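Local coordinates for protein N-(5'-phosphoribosyl)anthranilate isomerase (Jonesia denitrificans, PDB 4WUI) that probably catalyses the isomerisation of N-(5-phosphoribosyl)anthranilate to 1-(2-carboxyphenylamino)-1-deoxy-D-ribulose 5-phosphate, the third step of tryptophan biosynthesis from chorismate, at residues A[15-20]-A[50-55]. Numbering follows the deposited sequence. Where two conformers were deposited one is given.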
loop_
_atom_site.group_PDB
_atom_site.type_symbol
_atom_site.label_atom_id
_atom_site.label_comp_id
_atom_site.label_asym_id
_atom_site.label_seq_id
_atom_site.Cartn_x
_atom_site.Cartn_y
_atom_site.Cartn_z
ATOM N N HIS A 15 -7.146 16.321 -5.501
ATOM C CA HIS A 15 -8.333 15.769 -6.129
ATOM C C HIS A 15 -8.480 14.283 -5.745
ATOM O O HIS A 15 -9.580 13.806 -5.458
ATOM C CB HIS A 15 -8.161 15.938 -7.642
ATOM C CG HIS A 15 -9.388 15.690 -8.430
ATOM N ND1 HIS A 15 -9.539 14.674 -9.358
ATOM C CD2 HIS A 15 -10.534 16.402 -8.469
ATOM C CE1 HIS A 15 -10.735 14.772 -9.923
ATOM N NE2 HIS A 15 -11.359 15.789 -9.377
ATOM N N ALA A 16 -7.367 13.559 -5.727
ATOM C CA ALA A 16 -7.356 12.150 -5.320
ATOM C C ALA A 16 -7.530 11.983 -3.817
ATOM O O ALA A 16 -8.253 11.083 -3.387
ATOM C CB ALA A 16 -6.094 11.495 -5.804
ATOM N N ILE A 17 -6.882 12.819 -3.021
ATOM C CA ILE A 17 -7.048 12.758 -1.575
ATOM C C ILE A 17 -8.509 12.942 -1.211
ATOM O O ILE A 17 -9.019 12.206 -0.343
ATOM C CB ILE A 17 -6.156 13.785 -0.843
ATOM C CG1 ILE A 17 -4.668 13.390 -1.000
ATOM C CG2 ILE A 17 -6.535 13.893 0.630
ATOM C CD1 ILE A 17 -3.692 14.388 -0.420
ATOM N N ASP A 18 -9.195 13.897 -1.845
ATOM C CA ASP A 18 -10.589 14.118 -1.544
ATOM C C ASP A 18 -11.413 12.858 -1.789
ATOM O O ASP A 18 -12.312 12.523 -0.993
ATOM C CB ASP A 18 -11.147 15.256 -2.426
ATOM C CG ASP A 18 -10.669 16.628 -2.015
ATOM O OD1 ASP A 18 -10.135 16.756 -0.902
ATOM O OD2 ASP A 18 -10.843 17.571 -2.819
ATOM N N ALA A 19 -11.138 12.155 -2.882
ATOM C CA ALA A 19 -11.867 10.919 -3.178
ATOM C C ALA A 19 -11.559 9.845 -2.140
ATOM O O ALA A 19 -12.443 9.085 -1.726
ATOM C CB ALA A 19 -11.524 10.437 -4.570
ATOM N N ALA A 20 -10.305 9.738 -1.740
ATOM C CA ALA A 20 -9.920 8.759 -0.737
ATOM C C ALA A 20 -10.606 9.046 0.613
ATOM O O ALA A 20 -11.058 8.116 1.293
ATOM C CB ALA A 20 -8.416 8.757 -0.603
ATOM N N ALA A 50 -0.017 17.000 5.131
ATOM C CA ALA A 50 -0.646 17.882 6.090
ATOM C C ALA A 50 -2.126 18.070 5.810
ATOM O O ALA A 50 -2.858 18.487 6.691
ATOM C CB ALA A 50 0.056 19.227 6.108
ATOM N N THR A 51 -2.582 17.764 4.602
ATOM C CA THR A 51 -4.004 17.927 4.276
ATOM C C THR A 51 -4.851 16.716 4.671
ATOM O O THR A 51 -6.058 16.811 4.629
ATOM C CB THR A 51 -4.245 18.189 2.779
ATOM O OG1 THR A 51 -4.016 17.013 2.001
ATOM C CG2 THR A 51 -3.372 19.339 2.253
ATOM N N VAL A 52 -4.239 15.591 5.014
ATOM C CA VAL A 52 -4.966 14.353 5.309
ATOM C C VAL A 52 -5.392 14.374 6.791
ATOM O O VAL A 52 -4.582 14.707 7.660
ATOM C CB VAL A 52 -4.059 13.136 5.015
ATOM C CG1 VAL A 52 -4.784 11.842 5.360
ATOM C CG2 VAL A 52 -3.623 13.129 3.577
ATOM N N ASP A 53 -6.634 14.014 7.086
ATOM C CA ASP A 53 -7.058 14.038 8.505
ATOM C C ASP A 53 -6.626 12.784 9.268
ATOM O O ASP A 53 -5.997 11.884 8.705
ATOM C CB ASP A 53 -8.546 14.346 8.678
ATOM C CG ASP A 53 -9.458 13.184 8.352
ATOM O OD1 ASP A 53 -9.001 12.025 8.188
ATOM O OD2 ASP A 53 -10.683 13.446 8.293
ATOM N N CYS A 54 -6.960 12.713 10.563
ATOM C CA CYS A 54 -6.408 11.680 11.429
ATOM C C CYS A 54 -7.132 10.355 11.255
ATOM O O CYS A 54 -6.809 9.391 11.955
ATOM C CB CYS A 54 -6.455 12.090 12.905
ATOM S SG CYS A 54 -8.162 12.077 13.595
ATOM N N THR A 55 -8.106 10.288 10.341
ATOM C CA THR A 55 -8.781 9.005 10.072
ATOM C C THR A 55 -8.081 8.161 9.023
ATOM O O THR A 55 -8.551 7.053 8.684
ATOM C CB THR A 55 -10.253 9.184 9.682
ATOM O OG1 THR A 55 -10.353 9.627 8.324
ATOM C CG2 THR A 55 -10.955 10.134 10.624
#
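Ile17 meets Thr51 and Val52 through aliphatic carbons and one hydroxyl, while the flat group engaged nearby, the Asp53 carboxylate, works within the loop itself. The backbone N of Thr55 reaches Asp53 OD1 at 2.9 Å from above the carboxylate plane, 53° out of it, and closes an Asx turn. Thr55 OG1 donates to the same Asp53 OD1 at 2.8 Å, where the acceptor offers its syn lone pair, on the side of OD2. Two bonds to one oxygen should restrict rotation of the carboxylate and probably help hold the turn that precedes strand 57-62.

Across the contact, Ile17 on helix 14-22 is the sole contributor from its side. Its CG1 runs anti to the carbonyl carbon (chi1 -68°), and the extended chain beyond carries CD1 out to the loop. There Ile17 CD1 lies 3.6 Å from Thr51 OG1, the two side chains crossing at about a right angle. That hydroxyl is hydrogen-bonded to the carbonyl of Leu48 in helix 42-50. Val52 likewise runs across the isoleucine, with its CG2 4.2 Å from Ile17 CD1; Ile17 CG2 stands at a similar 4.2 Å from this same Val52 CG2.

In this TIM barrel the contact joins helix 14-22 to the loop between helix 42-50 and strand 57-62, on the side of the barrel where strands begin. Phe30 of strand 27-32 touches both Ile17 and Val52, and Gln21 OE1 accepts from the backbone N of Asp53. The isoleucine-loop contact therefore rests on van der Waals contact, with the isoleucine buried and the threonine at the solvent-facing margin: the threonine offers its oxygen as a surface to a methyl group while the hydroxyl makes its hydrogen bond to the carbonyl of Leu48.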